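Local coordinates for KLLA0C04147p (Kluyveromyces lactis, PDB 5H2D), which binds ergosterol in the pocket of this OSBP-related domain, one part of a longer Osh1 protein that probably transfers sterols between membranes, at residues E93-R98 / H231-Y236; L100-F105 / V226-H231; E143-S146 / S152-W155; E198-Y203 / H405-C410; C237-K242 / W267-R272. One frame throughout, in Å; residues are numbered along the deposited sequence.

Contact 1 (E93-R98 / H231-Y236)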
# COMPACT_ATOMS: atom_id res chain seq x y z
N GLU A 93 -6.17 16.38 -19.78
CA GLU A 93 -6.26 15.85 -21.13
C GLU A 93 -4.91 15.37 -21.65
O GLU A 93 -4.85 14.46 -22.48
CB GLU A 93 -6.86 16.90 -22.07
CG GLU A 93 -6.11 18.22 -22.08
CD GLU A 93 -4.89 18.17 -22.97
OE1 GLU A 93 -4.83 17.28 -23.85
OE2 GLU A 93 -3.98 19.02 -22.80
N ASP A 94 -3.83 15.95 -21.15
CA ASP A 94 -2.48 15.63 -21.59
C ASP A 94 -2.00 14.35 -20.91
O ASP A 94 -1.88 14.31 -19.68
CB ASP A 94 -1.59 16.82 -21.25
CG ASP A 94 -0.12 16.59 -21.52
OD1 ASP A 94 0.27 15.52 -22.04
OD2 ASP A 94 0.66 17.52 -21.22
N SER A 95 -1.71 13.31 -21.69
CA SER A 95 -1.35 12.03 -21.09
C SER A 95 -0.07 12.11 -20.27
O SER A 95 0.07 11.39 -19.27
CB SER A 95 -1.22 10.94 -22.16
OG SER A 95 -0.16 11.21 -23.05
N THR A 96 0.88 12.97 -20.66
CA THR A 96 2.12 13.08 -19.90
C THR A 96 1.90 13.74 -18.55
O THR A 96 2.64 13.45 -17.60
CB THR A 96 3.19 13.84 -20.69
OG1 THR A 96 2.83 15.22 -20.82
CG2 THR A 96 3.37 13.22 -22.07
N LEU A 97 0.91 14.64 -18.45
CA LEU A 97 0.55 15.24 -17.17
C LEU A 97 -0.24 14.26 -16.31
O LEU A 97 -0.07 14.24 -15.08
CB LEU A 97 -0.25 16.52 -17.41
CG LEU A 97 -0.73 17.33 -16.19
CD1 LEU A 97 0.43 17.75 -15.31
CD2 LEU A 97 -1.53 18.56 -16.62
N ARG A 98 -1.07 13.42 -16.91
CA ARG A 98 -1.63 12.30 -16.15
C ARG A 98 -0.51 11.46 -15.56
O ARG A 98 -0.56 11.08 -14.38
CB ARG A 98 -2.54 11.45 -17.03
CG ARG A 98 -3.71 12.23 -17.62
CD ARG A 98 -4.89 11.33 -17.99
NE ARG A 98 -4.61 10.49 -19.16
CZ ARG A 98 -4.78 10.89 -20.42
NH1 ARG A 98 -4.50 10.07 -21.42
NH2 ARG A 98 -5.20 12.13 -20.66
N HIS A 231 1.15 1.75 -20.96
CA HIS A 231 1.17 0.76 -22.03
C HIS A 231 0.36 1.19 -23.24
O HIS A 231 0.49 0.58 -24.30
CB HIS A 231 0.65 -0.57 -21.51
CG HIS A 231 1.56 -1.22 -20.52
ND1 HIS A 231 2.51 -2.16 -20.87
CD2 HIS A 231 1.69 -1.04 -19.18
CE1 HIS A 231 3.17 -2.54 -19.79
NE2 HIS A 231 2.69 -1.88 -18.75
N ASN A 232 -0.45 2.23 -23.10
CA ASN A 232 -1.30 2.65 -24.20
C ASN A 232 -0.70 3.77 -25.04
O ASN A 232 -0.97 3.83 -26.24
CB ASN A 232 -2.67 3.08 -23.66
CG ASN A 232 -3.46 1.91 -23.07
OD1 ASN A 232 -3.17 1.42 -21.97
ND2 ASN A 232 -4.47 1.46 -23.80
N THR A 233 0.15 4.64 -24.47
CA THR A 233 0.49 5.87 -25.21
C THR A 233 1.81 5.98 -26.03
O THR A 233 1.76 6.56 -27.12
CB THR A 233 0.42 7.10 -24.28
OG1 THR A 233 1.16 6.88 -23.07
CG2 THR A 233 -1.04 7.41 -23.94
N GLY A 234 2.98 5.50 -25.60
CA GLY A 234 3.29 4.98 -24.28
C GLY A 234 4.38 5.84 -23.63
O GLY A 234 5.59 5.63 -23.80
N ASP A 235 3.92 6.84 -22.90
CA ASP A 235 4.77 7.67 -22.07
C ASP A 235 5.45 6.83 -20.99
O ASP A 235 5.04 5.70 -20.68
CB ASP A 235 3.93 8.77 -21.44
CG ASP A 235 3.03 9.46 -22.45
OD1 ASP A 235 3.55 9.88 -23.50
OD2 ASP A 235 1.81 9.59 -22.21
N TYR A 236 6.51 7.38 -20.40
CA TYR A 236 7.18 6.67 -19.31
C TYR A 236 7.83 7.67 -18.37
O TYR A 236 8.10 8.82 -18.73
CB TYR A 236 8.22 5.66 -19.82
CG TYR A 236 9.33 6.27 -20.67
CD1 TYR A 236 9.12 6.55 -22.01
CD2 TYR A 236 10.57 6.56 -20.12
CE1 TYR A 236 10.12 7.11 -22.80
CE2 TYR A 236 11.58 7.12 -20.90
CZ TYR A 236 11.34 7.39 -22.23
OH TYR A 236 12.34 7.95 -23.00
O HOH W 1 0.91 8.64 -19.85
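Ser-95 OG donates to Asp-235 OD2 over 2.7 Å, meeting the carboxylate on its syn side, 15° out of its plane. A chi1 of 64° sets this hydroxyl between the backbone N and carbonyl carbon of Ser-95. A water donates both to Asp-235 OD2 and to Ser-95 O, so a direct and a bridged link converge on one carboxylate oxygen, to which Thr-233 OG1 adds a weak bond. The tight, buried part is the carboxylate itself: Thr-96 CG2 lies 3.6 Å from Asp-235 OD1, the two side chains crossing at about a right angle. The contact joins the N-terminal turn of helix 95-108 to the connection between strands 219-230 and 236-241. Asp-94 is the N-cap of that helix, its OD1 taking Thr-96 N and Thr-96 OG1 from the same face of the carboxylate; across the contact, Thr-233 OG1 accepts from Asp-235 N at 2.8 Å, an ST turn. With an alanine at Asp-235, Ser-95 OG and the bridging water would probably be left without their common acceptor, untying the turn from the helix start. On the solvent side packing is loose: the exposed Thr-233 brings CG2 no nearer than 4.0 Å to Ser-95 CB.

Contact 2 (L100-F105 / V226-H231)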
# COMPACT_ATOMS: atom_id res chain seq x y z
N LEU A 100 2.56 12.36 -14.82
CA LEU A 100 3.21 13.08 -13.73
C LEU A 100 2.48 12.85 -12.41
O LEU A 100 3.11 12.57 -11.38
CB LEU A 100 3.27 14.58 -14.05
CG LEU A 100 3.79 15.49 -12.94
CD1 LEU A 100 5.27 15.21 -12.64
CD2 LEU A 100 3.57 16.95 -13.29
N TYR A 101 1.16 12.98 -12.43
CA TYR A 101 0.40 12.82 -11.20
C TYR A 101 0.33 11.36 -10.76
O TYR A 101 0.35 11.09 -9.55
CB TYR A 101 -0.98 13.45 -11.36
CG TYR A 101 -0.94 14.95 -11.11
CD1 TYR A 101 -0.23 15.80 -11.96
CD2 TYR A 101 -1.60 15.52 -10.04
CE1 TYR A 101 -0.17 17.16 -11.74
CE2 TYR A 101 -1.55 16.88 -9.80
CZ TYR A 101 -0.84 17.70 -10.66
OH TYR A 101 -0.78 19.06 -10.46
N VAL A 102 0.27 10.41 -11.70
CA VAL A 102 0.40 9.00 -11.34
C VAL A 102 1.73 8.76 -10.63
O VAL A 102 1.78 8.11 -9.58
CB VAL A 102 0.26 8.10 -12.58
CG1 VAL A 102 0.76 6.68 -12.29
CG2 VAL A 102 -1.18 8.05 -13.06
N ALA A 103 2.81 9.30 -11.19
CA ALA A 103 4.13 9.11 -10.60
C ALA A 103 4.19 9.68 -9.19
O ALA A 103 4.72 9.05 -8.27
CB ALA A 103 5.20 9.78 -11.46
N ILE A 104 3.68 10.90 -9.02
CA ILE A 104 3.75 11.48 -7.68
C ILE A 104 2.85 10.72 -6.73
O ILE A 104 3.20 10.54 -5.55
CB ILE A 104 3.46 12.99 -7.75
CG1 ILE A 104 4.62 13.66 -8.49
CG2 ILE A 104 3.32 13.58 -6.36
CD1 ILE A 104 4.38 15.10 -8.92
N PHE A 105 1.72 10.18 -7.21
CA PHE A 105 0.97 9.23 -6.38
C PHE A 105 1.85 8.08 -5.89
O PHE A 105 1.76 7.68 -4.72
CB PHE A 105 -0.24 8.69 -7.13
CG PHE A 105 -0.89 7.51 -6.44
CD1 PHE A 105 -1.73 7.71 -5.35
CD2 PHE A 105 -0.65 6.22 -6.88
CE1 PHE A 105 -2.31 6.62 -4.70
CE2 PHE A 105 -1.25 5.13 -6.26
CZ PHE A 105 -2.08 5.33 -5.16
N VAL A 226 12.58 3.62 -9.90
CA VAL A 226 11.26 3.14 -10.28
C VAL A 226 10.98 3.61 -11.70
O VAL A 226 11.28 4.76 -12.04
CB VAL A 226 10.17 3.68 -9.32
CG1 VAL A 226 8.78 3.35 -9.85
CG2 VAL A 226 10.39 3.12 -7.91
N LYS A 227 10.41 2.73 -12.52
CA LYS A 227 10.01 3.10 -13.87
C LYS A 227 8.53 2.80 -14.05
O LYS A 227 8.08 1.68 -13.79
CB LYS A 227 10.83 2.35 -14.92
CG LYS A 227 10.42 2.68 -16.35
CD LYS A 227 11.39 2.10 -17.37
CE LYS A 227 10.91 2.38 -18.79
NZ LYS A 227 11.89 1.90 -19.81
N ILE A 228 7.78 3.82 -14.46
CA ILE A 228 6.35 3.68 -14.74
C ILE A 228 6.17 3.80 -16.25
O ILE A 228 6.68 4.75 -16.87
CB ILE A 228 5.53 4.75 -14.01
CG1 ILE A 228 5.86 4.75 -12.52
CG2 ILE A 228 4.05 4.56 -14.28
CD1 ILE A 228 5.25 5.91 -11.81
N VAL A 229 5.43 2.87 -16.83
CA VAL A 229 5.17 2.90 -18.27
C VAL A 229 3.67 2.94 -18.50
O VAL A 229 2.90 2.23 -17.85
CB VAL A 229 5.82 1.70 -18.99
CG1 VAL A 229 7.33 1.77 -18.85
CG2 VAL A 229 5.33 0.39 -18.44
N ASN A 230 3.25 3.80 -19.43
CA ASN A 230 1.87 3.82 -19.90
C ASN A 230 1.80 2.91 -21.11
O ASN A 230 2.35 3.24 -22.17
CB ASN A 230 1.43 5.24 -20.25
CG ASN A 230 -0.01 5.30 -20.73
OD1 ASN A 230 -0.49 4.38 -21.41
ND2 ASN A 230 -0.71 6.36 -20.37
N HIS A 231 1.15 1.75 -20.96
CA HIS A 231 1.17 0.76 -22.03
C HIS A 231 0.36 1.19 -23.24
O HIS A 231 0.49 0.58 -24.30
CB HIS A 231 0.65 -0.57 -21.51
CG HIS A 231 1.56 -1.22 -20.52
ND1 HIS A 231 2.51 -2.16 -20.87
CD2 HIS A 231 1.69 -1.04 -19.18
CE1 HIS A 231 3.17 -2.54 -19.79
NE2 HIS A 231 2.69 -1.88 -18.75
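Ile-228 presses its CD1 methyl onto the backbone of Ala-103, the point where helix 95-108 packs against the inner side of the antiparallel barrel wall of the OSBP-related domain. The join is purely apolar, and it is made by three buried side chains. Ile-228 supplies both of the branches that reach the helix. Its CG1 stands anti to its own carbonyl carbon (chi1 -53°) and the chain then runs on extended (chi2 171°), which carries CD1 forward to the helix; CD1 ends 3.9 Å from Ala-103 CB. The other branch, CG2, lies anti to the backbone N and meets Val-102 CG1 more loosely, at 4.4 Å. The fork of the isoleucine thus spans two successive helix residues, the long arm on the alanine and the short one beside the valine. Because Ala-103 ends at its CB, helix and strand can come close, and the CA atoms of Ala-103 and Ile-228 are 7.2 Å apart. Neighbouring elements complete the layer: Tyr-201 packs on Val-102 and Tyr-203 on Ile-228, both from strand 199-203, while Phe-269 touches Ala-103. Leu-100 and Ile-104 lean on strand 314-319, so the helix has barrel strands on more than one flank, as expected of a helix enclosed by the barrel. Strand 226-230 turns Ile-228 toward the helix. The nearest approach of the two segments is Ile-228 CD1 to Ala-103 CA, 3.6 Å.

Contact 3 (E143-S146 / S152-W155)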
# COMPACT_ATOMS: atom_id res chain seq x y z
N GLU A 143 -6.40 -10.06 -0.14
CA GLU A 143 -6.38 -11.39 0.45
C GLU A 143 -4.93 -11.85 0.57
O GLU A 143 -4.13 -11.63 -0.34
CB GLU A 143 -7.15 -12.42 -0.40
CG GLU A 143 -7.10 -13.85 0.14
CD GLU A 143 -7.91 -14.84 -0.70
OE1 GLU A 143 -8.04 -16.00 -0.27
OE2 GLU A 143 -8.43 -14.46 -1.76
N GLN A 144 -4.60 -12.49 1.69
CA GLN A 144 -3.29 -13.13 1.83
C GLN A 144 -3.35 -14.44 1.05
O GLN A 144 -3.98 -15.41 1.48
CB GLN A 144 -2.95 -13.34 3.30
CG GLN A 144 -1.48 -13.74 3.53
CD GLN A 144 -0.51 -12.60 3.29
OE1 GLN A 144 -0.89 -11.50 2.90
NE2 GLN A 144 0.78 -12.88 3.54
N VAL A 145 -2.72 -14.45 -0.14
CA VAL A 145 -2.81 -15.60 -1.05
C VAL A 145 -1.71 -16.63 -0.83
O VAL A 145 -1.83 -17.77 -1.34
CB VAL A 145 -2.81 -15.10 -2.51
CG1 VAL A 145 -4.07 -14.31 -2.79
CG2 VAL A 145 -1.58 -14.25 -2.80
N SER A 146 -0.65 -16.30 -0.08
CA SER A 146 0.42 -17.23 0.23
C SER A 146 1.00 -16.87 1.60
O SER A 146 1.01 -15.70 2.00
CB SER A 146 1.54 -17.19 -0.83
OG SER A 146 2.56 -18.15 -0.57
N SER A 152 0.48 -10.98 -0.61
CA SER A 152 -0.85 -10.37 -0.58
C SER A 152 -1.23 -9.98 -2.00
O SER A 152 -0.39 -9.49 -2.76
CB SER A 152 -0.87 -9.13 0.32
OG SER A 152 -0.12 -9.33 1.52
N ALA A 153 -2.50 -10.19 -2.37
CA ALA A 153 -3.03 -9.69 -3.63
C ALA A 153 -4.03 -8.59 -3.32
O ALA A 153 -4.83 -8.73 -2.39
CB ALA A 153 -3.73 -10.80 -4.42
N THR A 154 -4.02 -7.51 -4.10
CA THR A 154 -4.94 -6.40 -3.87
C THR A 154 -5.81 -6.13 -5.08
O THR A 154 -5.51 -6.53 -6.21
CB THR A 154 -4.22 -5.09 -3.52
OG1 THR A 154 -3.69 -4.52 -4.72
CG2 THR A 154 -3.09 -5.32 -2.50
N TRP A 155 -6.88 -5.38 -4.84
CA TRP A 155 -7.77 -4.96 -5.93
C TRP A 155 -8.52 -3.74 -5.44
O TRP A 155 -9.37 -3.85 -4.55
CB TRP A 155 -8.73 -6.09 -6.30
CG TRP A 155 -9.27 -6.07 -7.71
CD1 TRP A 155 -10.48 -5.59 -8.13
CD2 TRP A 155 -8.63 -6.62 -8.87
NE1 TRP A 155 -10.63 -5.80 -9.48
CE2 TRP A 155 -9.51 -6.43 -9.96
CE3 TRP A 155 -7.41 -7.26 -9.09
CZ2 TRP A 155 -9.19 -6.84 -11.25
CZ3 TRP A 155 -7.09 -7.67 -10.37
CH2 TRP A 155 -7.98 -7.46 -11.44
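The hairpin of strands 138-146 and 151-157 carries the EQVSHHPP fingerprint of the OSBP family, which starts at Glu-143, and here its two arms are paired near the turn. Glu-143 and Ala-153 form an antiparallel hydrogen-bonded pair: Glu-143 N donates to Ala-153 O at 3.0 Å, in the carbonyl plane, and Ala-153 N returns a nearly straight bond to Glu-143 O (N-H...O 171°). The same Glu-143 O also receives a CA-H...O contact from Ser-152 CA. Next to this lies the non-hydrogen-bonded pair Gln-144 and Ser-152, whose CA atoms are 4.4 Å apart. Their side chains close the gap themselves: Ser-152 OG donates to Gln-144 OE1 over 2.7 Å, tilted 16° from the carbonyl plane of the amide. Gln-144 first leads off with CG opposite its backbone N and then bends at chi2 (72°), which turns the amide back toward Ser-152. Leu-73 of helix 72-77 covers both residues of the pair. Val-145 CG1 comes within 3.9 Å of Ala-153 CB, and Trp-413 packs on both residues. From the face it shares with Ala-153, Glu-143 extends to the backbone N atoms of Arg-398 and Trp-399, tying the hairpin to the segment leading into strand 400-404. Val-145 and Ser-146 both face Ile-151, so the strand ends in a classic beta bulge. In relatives the paired histidines of the fingerprint bind the phosphate of phosphatidylinositol 4-phosphate, and this bulged hairpin is the scaffold that carries them.

Contact 4 (E198-Y203 / H405-C410)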
# COMPACT_ATOMS: atom_id res chain seq x y z
N GLU A 198 -9.37 4.24 -21.83
CA GLU A 198 -8.84 3.64 -20.61
C GLU A 198 -7.40 3.20 -20.83
O GLU A 198 -7.08 2.58 -21.86
CB GLU A 198 -9.72 2.45 -20.20
CG GLU A 198 -9.33 1.78 -18.89
CD GLU A 198 -10.33 0.71 -18.48
OE1 GLU A 198 -11.28 1.03 -17.73
OE2 GLU A 198 -10.19 -0.45 -18.93
N GLU A 199 -6.52 3.53 -19.89
CA GLU A 199 -5.09 3.31 -20.05
C GLU A 199 -4.50 2.63 -18.82
O GLU A 199 -4.99 2.80 -17.71
CB GLU A 199 -4.35 4.64 -20.30
CG GLU A 199 -4.51 5.64 -19.18
CD GLU A 199 -3.99 7.01 -19.52
OE1 GLU A 199 -3.95 7.86 -18.61
OE2 GLU A 199 -3.63 7.23 -20.69
N LEU A 200 -3.45 1.85 -19.04
CA LEU A 200 -2.81 1.05 -18.00
C LEU A 200 -1.38 1.53 -17.76
O LEU A 200 -0.57 1.56 -18.68
CB LEU A 200 -2.77 -0.43 -18.39
CG LEU A 200 -1.97 -1.33 -17.45
CD1 LEU A 200 -2.64 -1.39 -16.08
CD2 LEU A 200 -1.82 -2.73 -18.04
N TYR A 201 -1.08 1.85 -16.50
CA TYR A 201 0.28 2.10 -16.05
C TYR A 201 0.76 0.92 -15.21
O TYR A 201 -0.02 0.35 -14.44
CB TYR A 201 0.35 3.38 -15.20
CG TYR A 201 -0.14 4.64 -15.88
CD1 TYR A 201 -1.50 4.97 -15.93
CD2 TYR A 201 0.76 5.53 -16.44
CE1 TYR A 201 -1.93 6.14 -16.53
CE2 TYR A 201 0.34 6.69 -17.05
CZ TYR A 201 -1.00 7.00 -17.09
OH TYR A 201 -1.41 8.17 -17.70
N THR A 202 2.03 0.54 -15.35
CA THR A 202 2.60 -0.48 -14.47
C THR A 202 3.96 -0.02 -13.94
O THR A 202 4.67 0.75 -14.59
CB THR A 202 2.75 -1.85 -15.15
OG1 THR A 202 3.60 -1.72 -16.30
CG2 THR A 202 1.41 -2.41 -15.58
N TYR A 203 4.31 -0.53 -12.76
CA TYR A 203 5.58 -0.20 -12.11
C TYR A 203 5.80 -1.15 -10.94
O TYR A 203 4.89 -1.87 -10.52
CB TYR A 203 5.60 1.25 -11.62
CG TYR A 203 4.71 1.50 -10.43
CD1 TYR A 203 3.34 1.63 -10.58
CD2 TYR A 203 5.26 1.59 -9.16
CE1 TYR A 203 2.52 1.85 -9.47
CE2 TYR A 203 4.47 1.81 -8.06
CZ TYR A 203 3.11 1.93 -8.22
OH TYR A 203 2.36 2.16 -7.08
N HIS A 405 -1.67 -11.88 -17.31
CA HIS A 405 -2.28 -10.61 -17.69
C HIS A 405 -2.17 -10.42 -19.20
O HIS A 405 -1.11 -10.66 -19.78
CB HIS A 405 -1.61 -9.44 -16.96
CG HIS A 405 -2.39 -8.17 -17.09
ND1 HIS A 405 -2.25 -7.32 -18.16
CD2 HIS A 405 -3.36 -7.65 -16.31
CE1 HIS A 405 -3.09 -6.30 -18.02
NE2 HIS A 405 -3.77 -6.48 -16.90
N PRO A 406 -3.25 -9.97 -19.85
CA PRO A 406 -3.22 -9.86 -21.31
C PRO A 406 -2.27 -8.80 -21.85
O PRO A 406 -1.84 -8.92 -23.00
CB PRO A 406 -4.68 -9.53 -21.66
CG PRO A 406 -5.25 -8.92 -20.43
CD PRO A 406 -4.56 -9.60 -19.28
N VAL A 407 -1.92 -7.78 -21.07
CA VAL A 407 -1.04 -6.72 -21.56
C VAL A 407 0.41 -6.98 -21.19
O VAL A 407 1.30 -6.97 -22.05
CB VAL A 407 -1.50 -5.35 -21.04
CG1 VAL A 407 -0.51 -4.26 -21.45
CG2 VAL A 407 -2.89 -5.03 -21.54
N THR A 408 0.68 -7.22 -19.90
CA THR A 408 2.05 -7.44 -19.46
C THR A 408 2.55 -8.85 -19.75
O THR A 408 3.76 -9.07 -19.75
CB THR A 408 2.17 -7.19 -17.96
OG1 THR A 408 1.31 -8.11 -17.27
CG2 THR A 408 1.76 -5.77 -17.63
N LYS A 409 1.63 -9.80 -19.96
CA LYS A 409 1.95 -11.21 -20.10
C LYS A 409 2.63 -11.78 -18.86
O LYS A 409 3.29 -12.82 -18.93
CB LYS A 409 2.78 -11.45 -21.36
CG LYS A 409 2.06 -10.94 -22.60
CD LYS A 409 2.81 -11.20 -23.89
CE LYS A 409 1.97 -10.73 -25.09
NZ LYS A 409 2.66 -10.93 -26.40
N CYS A 410 2.46 -11.11 -17.71
CA CYS A 410 2.97 -11.58 -16.43
C CYS A 410 1.85 -12.27 -15.65
O CYS A 410 0.67 -11.94 -15.81
CB CYS A 410 3.52 -10.43 -15.58
SG CYS A 410 4.90 -9.54 -16.28
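The His-405 ring meets Leu-200 CD2 obliquely, through CE1 at 3.8 Å, while Pro-406 CD lies 3.3 Å above one face, offset toward the rim, and Val-407 CA sits at the edge in the ring plane. Tyr-412 adds an edge-to-face ring contact. Leu-200 CG is anti to the backbone N (chi1 173°), sending CD2 out from strand 199-203 to meet Val-407 CG1 tip to tip at 4.0 Å as well. The 405-410 segment is the turn of the two-stranded hairpin 400-404 and 411-415, which here lies against the barrel strand. His-405 ND1 helps close that turn, alongside the backbone bonds His-405 N to Cys-410 O and Lys-409 N to His-405 O: it accepts from Val-407 N at 3.0 Å, the donor 30° out of the ring plane, and more weakly from Thr-408 N. A leucine in place of His-405 would probably leave Val-407 N without its acceptor and the turn freer to shift off Leu-200. Beyond, Thr-202 CG2 and Thr-408 CG2 cross obliquely at 4.0 Å. Thr-408 OG1 bonds to Tyr-187 and also accepts from Cys-410 N, an ST turn.

Contact 5 (C237-K242 / W267-R272)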
# COMPACT_ATOMS: atom_id res chain seq x y z
N CYS A 237 8.08 7.22 -17.14
CA CYS A 237 8.61 8.09 -16.10
C CYS A 237 9.68 7.35 -15.32
O CYS A 237 9.48 6.18 -14.96
CB CYS A 237 7.49 8.57 -15.16
SG CYS A 237 8.06 9.44 -13.69
N MET A 238 10.81 8.01 -15.08
CA MET A 238 11.89 7.49 -14.25
C MET A 238 11.87 8.23 -12.92
O MET A 238 11.85 9.46 -12.89
CB MET A 238 13.25 7.68 -14.92
CG MET A 238 13.34 7.17 -16.35
SD MET A 238 13.07 5.40 -16.49
CE MET A 238 14.15 4.76 -15.22
N ILE A 239 11.85 7.47 -11.81
CA ILE A 239 11.86 8.02 -10.46
C ILE A 239 13.09 7.52 -9.72
O ILE A 239 13.43 6.33 -9.78
CB ILE A 239 10.59 7.63 -9.68
CG1 ILE A 239 9.35 7.91 -10.52
CG2 ILE A 239 10.59 8.35 -8.31
CD1 ILE A 239 8.04 7.60 -9.80
N HIS A 240 13.73 8.42 -8.98
CA HIS A 240 14.96 8.08 -8.27
C HIS A 240 14.80 8.42 -6.80
O HIS A 240 14.77 9.61 -6.45
CB HIS A 240 16.16 8.80 -8.89
CG HIS A 240 16.08 8.90 -10.39
ND1 HIS A 240 16.52 7.91 -11.23
CD2 HIS A 240 15.55 9.86 -11.19
CE1 HIS A 240 16.30 8.26 -12.48
NE2 HIS A 240 15.71 9.44 -12.49
N PHE A 241 14.64 7.39 -5.96
CA PHE A 241 14.71 7.54 -4.51
C PHE A 241 16.17 7.42 -4.09
O PHE A 241 16.77 6.35 -4.23
CB PHE A 241 13.89 6.46 -3.80
CG PHE A 241 12.40 6.61 -3.95
CD1 PHE A 241 11.75 6.13 -5.07
CD2 PHE A 241 11.64 7.17 -2.93
CE1 PHE A 241 10.37 6.24 -5.22
CE2 PHE A 241 10.26 7.28 -3.05
CZ PHE A 241 9.62 6.81 -4.19
N LYS A 242 16.73 8.50 -3.57
CA LYS A 242 18.12 8.48 -3.17
C LYS A 242 18.30 7.67 -1.89
O LYS A 242 17.51 7.78 -0.96
CB LYS A 242 18.63 9.91 -2.99
CG LYS A 242 20.03 10.03 -2.40
CD LYS A 242 20.89 11.01 -3.19
CE LYS A 242 21.82 10.27 -4.14
NZ LYS A 242 22.76 11.18 -4.86
N TRP A 267 8.12 16.79 -18.26
CA TRP A 267 7.96 17.26 -16.89
C TRP A 267 9.10 16.70 -16.05
O TRP A 267 9.62 15.62 -16.33
CB TRP A 267 6.62 16.81 -16.27
CG TRP A 267 5.40 17.09 -17.09
CD1 TRP A 267 4.84 16.28 -18.04
CD2 TRP A 267 4.56 18.24 -17.00
NE1 TRP A 267 3.71 16.86 -18.55
CE2 TRP A 267 3.52 18.07 -17.94
CE3 TRP A 267 4.59 19.40 -16.23
CZ2 TRP A 267 2.52 19.02 -18.12
CZ3 TRP A 267 3.59 20.34 -16.40
CH2 TRP A 267 2.57 20.15 -17.34
N ILE A 268 9.50 17.47 -15.04
CA ILE A 268 10.37 16.97 -13.98
C ILE A 268 9.69 17.27 -12.66
O ILE A 268 8.83 18.15 -12.56
CB ILE A 268 11.79 17.58 -14.01
CG1 ILE A 268 11.71 19.12 -13.99
CG2 ILE A 268 12.59 17.05 -15.20
CD1 ILE A 268 13.06 19.81 -13.95
N PHE A 269 10.07 16.51 -11.63
CA PHE A 269 9.53 16.75 -10.30
C PHE A 269 10.56 16.32 -9.28
O PHE A 269 11.51 15.58 -9.59
CB PHE A 269 8.19 16.02 -10.09
CG PHE A 269 8.29 14.51 -10.06
CD1 PHE A 269 8.59 13.85 -8.88
CD2 PHE A 269 8.05 13.77 -11.20
CE1 PHE A 269 8.67 12.46 -8.85
CE2 PHE A 269 8.13 12.39 -11.17
CZ PHE A 269 8.43 11.74 -9.99
N GLY A 270 10.39 16.80 -8.06
CA GLY A 270 11.35 16.49 -7.02
C GLY A 270 10.92 17.09 -5.70
O GLY A 270 10.05 17.97 -5.64
N GLY A 271 11.54 16.59 -4.65
CA GLY A 271 11.27 17.06 -3.31
C GLY A 271 11.84 16.08 -2.30
O GLY A 271 12.78 15.35 -2.60
N ARG A 272 11.26 16.09 -1.12
CA ARG A 272 11.63 15.15 -0.07
C ARG A 272 10.40 14.31 0.23
O ARG A 272 9.32 14.85 0.49
CB ARG A 272 12.14 15.89 1.17
CG ARG A 272 13.32 16.82 0.84
CD ARG A 272 14.06 17.28 2.09
NE ARG A 272 15.10 16.34 2.48
CZ ARG A 272 15.58 16.23 3.71
NH1 ARG A 272 15.10 16.99 4.69
NH2 ARG A 272 16.53 15.34 3.98
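Phe-269 places CG between its backbone N and carbonyl carbon (chi1 68°), which stands the ring up from strand 265-272 toward Cys-237 and Ile-239. From the other side Cys-237 swings SG opposite its own backbone N (chi1 171°), and the two meet with SG 3.9 Å from Phe-269 CE2. The sulfur lies close to the ring plane, 86° off the normal and 5.2 Å from the centroid, so this Cys sulfur-aromatic contact is made at the ring edge, where the C-H groups point, and not over the pi face. Ile-239 takes the adjoining stretch of the same edge: its CG1 is 4.0 Å from Phe-269 CZ, with CD1 slightly farther, and the two side chains cross at about a right angle. One ring edge therefore bridges two residues of strand 236-241 that are two positions apart. These strands are not hydrogen-bonded partners. Strand 253-259 runs between them and pairs with both, and the CA atoms of Ile-239 and Phe-269 are 9.0 Å apart; Val-258 packs on Cys-237 and Val-254 on Ile-239. Helix 95-108 borders the cluster, with Leu-100 against Phe-269 and Thr-106 against Ile-239. All three touching residues are buried. Here side chains meet across strand 253-259, on the side facing helix 95-108, within the curved antiparallel barrel of the OSBP-related domain.

Contacts 1 and 2 share His-231 and use helix 95-108 about two turns apart, their centres 9 Å from each other. Contact 5 adjoins contact 2, centres 10 Å apart, where Ala-103 CB meets Cys-237 SG at 3.6 Å and strands 219-230 and 236-241 pair. Contact 4 joins this group through His-231 NE2 and Thr-202 OG1, 2.6 Å apart and probably hydrogen-bonded, and the salt bridge from Arg-98 NE to Glu-199 OE1 at 2.8 Å. Contact 3 touches none of them; its centre is 29 Å from those of contacts 1 and 5 and 18 Å from that of contact 4. It is nearer the sterol than contacts 2 and 5: the Ser-152 side chain is about 8 Å from ergosterol, those of Ile-228 and Ile-239 about 13 Å.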